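PDB 6AQK: toxin protein from Yersinia entomophaga, which probably acts as an ADP-ribosyltransferase toxin, being the C-terminal toxin domain of an RHS protein that would modify target molecules. Local coordinates for residues S115-F120 against K159-H164; M145-D150 against W163-E168. All coordinates share one frame; numbering follows the deposited sequence.

Interaction 1: residues S115-F120 against K159-H164; sequences SWLAEF and KTIMWH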
# COMPACT_ATOMS: atom_id res chain seq x y z
N SER A 115 3.86 -11.15 7.48
CA SER A 115 4.50 -11.96 8.57
C SER A 115 6.04 -11.97 8.48
O SER A 115 6.75 -12.03 9.50
CB SER A 115 3.94 -13.40 8.55
OG SER A 115 4.25 -14.08 7.37
N TRP A 116 6.53 -11.88 7.25
CA TRP A 116 7.99 -11.77 6.96
C TRP A 116 8.57 -10.47 7.50
O TRP A 116 9.70 -10.46 8.02
CB TRP A 116 8.28 -11.91 5.48
CG TRP A 116 7.32 -11.15 4.52
CD1 TRP A 116 6.15 -11.63 3.99
CD2 TRP A 116 7.45 -9.80 4.03
NE1 TRP A 116 5.54 -10.66 3.19
CE2 TRP A 116 6.35 -9.53 3.20
CE3 TRP A 116 8.42 -8.79 4.19
CZ2 TRP A 116 6.17 -8.32 2.57
CZ3 TRP A 116 8.24 -7.61 3.58
CH2 TRP A 116 7.14 -7.36 2.76
N LEU A 117 7.77 -9.41 7.45
CA LEU A 117 8.19 -8.15 8.00
C LEU A 117 8.19 -8.18 9.53
O LEU A 117 9.19 -7.79 10.17
CB LEU A 117 7.32 -7.03 7.45
CG LEU A 117 7.64 -5.62 7.92
CD1 LEU A 117 9.06 -5.26 7.48
CD2 LEU A 117 6.57 -4.64 7.41
N ALA A 118 7.12 -8.71 10.10
CA ALA A 118 6.99 -8.84 11.57
C ALA A 118 8.22 -9.61 12.15
O ALA A 118 8.85 -9.19 13.12
CB ALA A 118 5.68 -9.57 11.93
N GLU A 119 8.55 -10.70 11.49
CA GLU A 119 9.70 -11.54 11.87
C GLU A 119 10.99 -10.78 11.86
O GLU A 119 11.78 -10.82 12.85
CB GLU A 119 9.78 -12.73 10.92
CG GLU A 119 10.98 -13.67 11.09
CD GLU A 119 10.79 -14.68 12.20
OE1 GLU A 119 10.72 -15.90 11.91
OE2 GLU A 119 10.67 -14.26 13.37
N PHE A 120 11.20 -10.05 10.75
CA PHE A 120 12.43 -9.33 10.56
C PHE A 120 12.51 -8.25 11.59
O PHE A 120 13.57 -8.06 12.19
CB PHE A 120 12.54 -8.78 9.13
CG PHE A 120 13.80 -8.00 8.89
CD1 PHE A 120 15.00 -8.68 8.63
CD2 PHE A 120 13.81 -6.59 8.91
CE1 PHE A 120 16.20 -7.98 8.43
CE2 PHE A 120 15.02 -5.87 8.67
CZ PHE A 120 16.21 -6.59 8.44
N LYS A 159 7.97 8.26 8.49
CA LYS A 159 7.44 6.93 8.77
C LYS A 159 8.50 5.95 9.16
O LYS A 159 9.62 6.00 8.66
CB LYS A 159 6.71 6.38 7.53
CG LYS A 159 5.56 7.24 7.12
CD LYS A 159 4.35 6.90 7.91
CE LYS A 159 3.08 7.60 7.39
NZ LYS A 159 3.26 9.05 7.60
N THR A 160 8.11 5.02 10.03
CA THR A 160 9.04 4.04 10.54
C THR A 160 9.57 3.11 9.45
O THR A 160 10.75 2.66 9.49
CB THR A 160 8.43 3.27 11.74
OG1 THR A 160 8.02 4.23 12.73
CG2 THR A 160 9.40 2.28 12.36
N ILE A 161 8.71 2.76 8.49
CA ILE A 161 9.07 1.82 7.43
C ILE A 161 9.00 2.59 6.11
O ILE A 161 8.05 3.35 5.85
CB ILE A 161 8.07 0.63 7.40
CG1 ILE A 161 8.14 -0.09 8.76
CG2 ILE A 161 8.35 -0.33 6.24
CD1 ILE A 161 7.01 -1.01 9.07
N MET A 162 10.00 2.40 5.27
CA MET A 162 9.95 2.97 3.94
C MET A 162 10.15 1.85 2.93
O MET A 162 11.07 1.04 3.04
CB MET A 162 11.00 4.04 3.69
CG MET A 162 10.82 4.76 2.37
SD MET A 162 12.21 5.87 1.86
CE MET A 162 13.25 4.62 1.18
N TRP A 163 9.32 1.81 1.91
CA TRP A 163 9.55 0.97 0.77
C TRP A 163 10.29 1.74 -0.32
O TRP A 163 10.02 2.90 -0.58
CB TRP A 163 8.23 0.52 0.16
CG TRP A 163 7.19 -0.08 1.03
CD1 TRP A 163 6.42 0.54 1.97
CD2 TRP A 163 6.69 -1.47 0.97
NE1 TRP A 163 5.50 -0.33 2.50
CE2 TRP A 163 5.63 -1.56 1.91
CE3 TRP A 163 7.04 -2.61 0.25
CZ2 TRP A 163 4.90 -2.73 2.10
CZ3 TRP A 163 6.30 -3.76 0.42
CH2 TRP A 163 5.27 -3.82 1.38
N HIS A 164 11.21 1.06 -0.99
CA HIS A 164 11.90 1.61 -2.13
C HIS A 164 11.61 0.68 -3.27
O HIS A 164 12.11 -0.46 -3.30
CB HIS A 164 13.40 1.68 -1.87
CG HIS A 164 14.18 2.25 -3.00
ND1 HIS A 164 15.54 2.23 -3.04
CD2 HIS A 164 13.76 2.82 -4.16
CE1 HIS A 164 15.95 2.81 -4.16
NE2 HIS A 164 14.89 3.19 -4.85

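Interaction 2: residues M145-D150 against W163-E168; sequences MSTAKD and WHFDLE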
# COMPACT_ATOMS: atom_id res chain seq x y z
N MET A 145 -2.23 0.73 -3.58
CA MET A 145 -1.12 1.30 -2.88
C MET A 145 -0.62 2.59 -3.55
O MET A 145 -0.18 2.56 -4.70
CB MET A 145 0.06 0.24 -2.89
CG MET A 145 1.23 0.72 -2.10
SD MET A 145 2.62 -0.42 -2.20
CE MET A 145 2.19 -1.40 -0.82
N SER A 146 -0.55 3.67 -2.76
CA SER A 146 0.01 4.93 -3.19
C SER A 146 1.46 4.96 -2.87
O SER A 146 1.90 4.34 -1.91
CB SER A 146 -0.66 6.10 -2.50
OG SER A 146 -0.49 6.01 -1.08
N THR A 147 2.21 5.64 -3.72
CA THR A 147 3.62 5.75 -3.58
C THR A 147 4.00 7.18 -4.02
O THR A 147 3.19 7.84 -4.64
CB THR A 147 4.39 4.67 -4.42
OG1 THR A 147 4.39 4.98 -5.83
CG2 THR A 147 3.83 3.22 -4.16
N ALA A 148 5.19 7.63 -3.65
CA ALA A 148 5.64 8.98 -3.98
C ALA A 148 6.88 8.92 -4.87
O ALA A 148 7.69 8.04 -4.71
CB ALA A 148 6.01 9.75 -2.74
N LYS A 149 7.02 9.89 -5.78
CA LYS A 149 8.23 10.06 -6.57
C LYS A 149 9.41 10.47 -5.71
O LYS A 149 10.53 10.08 -6.02
CB LYS A 149 8.06 11.11 -7.64
CG LYS A 149 7.17 10.62 -8.74
CD LYS A 149 6.80 11.74 -9.66
CE LYS A 149 5.74 11.28 -10.66
NZ LYS A 149 5.55 12.33 -11.70
N ASP A 150 9.15 11.29 -4.72
CA ASP A 150 10.24 11.87 -3.93
C ASP A 150 10.17 11.35 -2.52
O ASP A 150 9.14 11.51 -1.87
CB ASP A 150 10.08 13.39 -3.99
CG ASP A 150 11.27 14.11 -3.40
OD1 ASP A 150 12.02 13.55 -2.58
OD2 ASP A 150 11.48 15.24 -3.80
N TRP A 163 9.32 1.81 1.91
CA TRP A 163 9.55 0.97 0.77
C TRP A 163 10.29 1.74 -0.32
O TRP A 163 10.02 2.90 -0.58
CB TRP A 163 8.23 0.52 0.16
CG TRP A 163 7.19 -0.08 1.03
CD1 TRP A 163 6.42 0.54 1.97
CD2 TRP A 163 6.69 -1.47 0.97
NE1 TRP A 163 5.50 -0.33 2.50
CE2 TRP A 163 5.63 -1.56 1.91
CE3 TRP A 163 7.04 -2.61 0.25
CZ2 TRP A 163 4.90 -2.73 2.10
CZ3 TRP A 163 6.30 -3.76 0.42
CH2 TRP A 163 5.27 -3.82 1.38
N HIS A 164 11.21 1.06 -0.99
CA HIS A 164 11.90 1.61 -2.13
C HIS A 164 11.61 0.68 -3.27
O HIS A 164 12.11 -0.46 -3.30
CB HIS A 164 13.40 1.68 -1.87
CG HIS A 164 14.18 2.25 -3.00
ND1 HIS A 164 15.54 2.23 -3.04
CD2 HIS A 164 13.76 2.82 -4.16
CE1 HIS A 164 15.95 2.81 -4.16
NE2 HIS A 164 14.89 3.19 -4.85
N PHE A 165 10.79 1.17 -4.18
CA PHE A 165 10.29 0.43 -5.33
C PHE A 165 11.11 0.71 -6.57
O PHE A 165 11.34 1.85 -6.94
CB PHE A 165 8.87 0.81 -5.59
CG PHE A 165 7.93 0.29 -4.52
CD1 PHE A 165 7.80 -1.07 -4.27
CD2 PHE A 165 7.17 1.17 -3.79
CE1 PHE A 165 6.98 -1.54 -3.25
CE2 PHE A 165 6.39 0.71 -2.78
CZ PHE A 165 6.25 -0.61 -2.54
N ASP A 166 11.59 -0.37 -7.14
CA ASP A 166 12.15 -0.39 -8.51
C ASP A 166 11.03 -0.75 -9.49
O ASP A 166 10.47 -1.84 -9.42
CB ASP A 166 13.30 -1.41 -8.52
CG ASP A 166 13.92 -1.59 -9.88
OD1 ASP A 166 13.71 -0.75 -10.77
OD2 ASP A 166 14.66 -2.60 -10.05
N LEU A 167 10.73 0.17 -10.39
CA LEU A 167 9.62 -0.05 -11.34
C LEU A 167 10.13 -0.77 -12.59
O LEU A 167 10.86 -0.20 -13.31
CB LEU A 167 8.96 1.25 -11.67
CG LEU A 167 7.86 1.69 -10.72
CD1 LEU A 167 8.14 1.48 -9.25
CD2 LEU A 167 7.42 3.11 -11.03
N GLU A 168 9.70 -1.99 -12.85
CA GLU A 168 10.19 -2.72 -14.07
C GLU A 168 9.34 -2.21 -15.24
O GLU A 168 8.17 -1.88 -15.05
CB GLU A 168 9.98 -4.20 -13.94
CG GLU A 168 10.91 -4.88 -12.94
CD GLU A 168 10.79 -6.42 -12.97
OE1 GLU A 168 9.88 -7.01 -13.64
OE2 GLU A 168 11.63 -7.05 -12.30

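Interaction 1: residues S115-F120 against K159-H164
Leu117 of helix 115-124 and Ile161 of strand 161-167 mark the nearest approach of the two backbones, with their CA atoms 10.0 Å apart, so side chains alone bridge the gap. Both point their CB toward the other segment and meet tip to tip: Leu117 CD2 lies 4.0 Å from Ile161 CD1. The leucine spans its share because CG is anti to the backbone N (chi1 -180°); the isoleucine answers with an extended CG1-CD1 arm (chi2 164°). A second touch joins two indoles, Trp116 CH2 to Trp163 CH2 at 4.2 Å. Trp163 enters at the edge of the Trp116 ring and close to its plane, whereas Trp116 reaches Trp163 obliquely. The ring planes are about 80° apart. Two residues beyond Ile161, Trp163 reaches the helix with just the far end of its indole. Ile110 touches both Leu117 and Ile161, and the Trp116 ring extends onto Ile195 and Leu198 of strand 192-200, so the helix packs on one side of the five-stranded mixed sheet. Trp163 NE1 is hydrogen-bonded to Asp106 OD2; the atoms that touch across the contact are all carbon, so van der Waals fit and burial hold helix against strand.

Interaction 2: residues M145-D150 against W163-E168
One face of the Trp163 indole receives Met145, whose CE stands 4.2 Å from CZ2 of that ring, above the plane and offset toward the rim. The sulfur is farther back: Met145 SD is 5.2 Å from the centroid of the Trp163 six-membered ring, yet only 10° off its normal, a distant Met-aromatic contact above the face. Phe165 is met differently. Met145 SD comes within 3.7 Å of Phe165 CZ, but its line to the ring centroid is tilted 57° from the normal, which makes this second Met-aromatic contact oblique. Thr147 CG2 also approaches obliquely, 3.8 Å from Phe165 CE2. The strands carrying these groups, 145-148 and 163-167, run at 89° to each other with axes 9.0 Å apart. They belong to separate sheets, one of two strands (145-148 with 184-187) and one of five, and this near-perpendicular packing is consistent with the split beta-sandwich of ADP-ribosyltransferases. Met145 crosses the interval with CG anti to the backbone N and CG-SD again extended, then bends at chi3 to carry CE over the indole. The Thr147 hydroxyl is engaged by Val185 O on the adjacent strand, while its methyl packs on Phe165.

Interactions 1 and 2 share Trp163, and their centres are 15 Å apart. The indole presents neighbouring atoms to the two partners: CH2 meets the helix in interaction 1, and CZ2, the next atom of the same ring, meets the methionine of interaction 2. Phe165 continues the aromatic row along strand 161-167, its ring plane turned about 20° from that of Trp163. One strand therefore contacts both helix 115-124 and the two-stranded sheet. A bound platinum ion lies about 5 Å from the Trp116 side chain; the Thr147 side chain is about 11 Å from a platinum ion. Platinum is probably a heavy atom added for phasing, so its nearness need not mark a catalytic site.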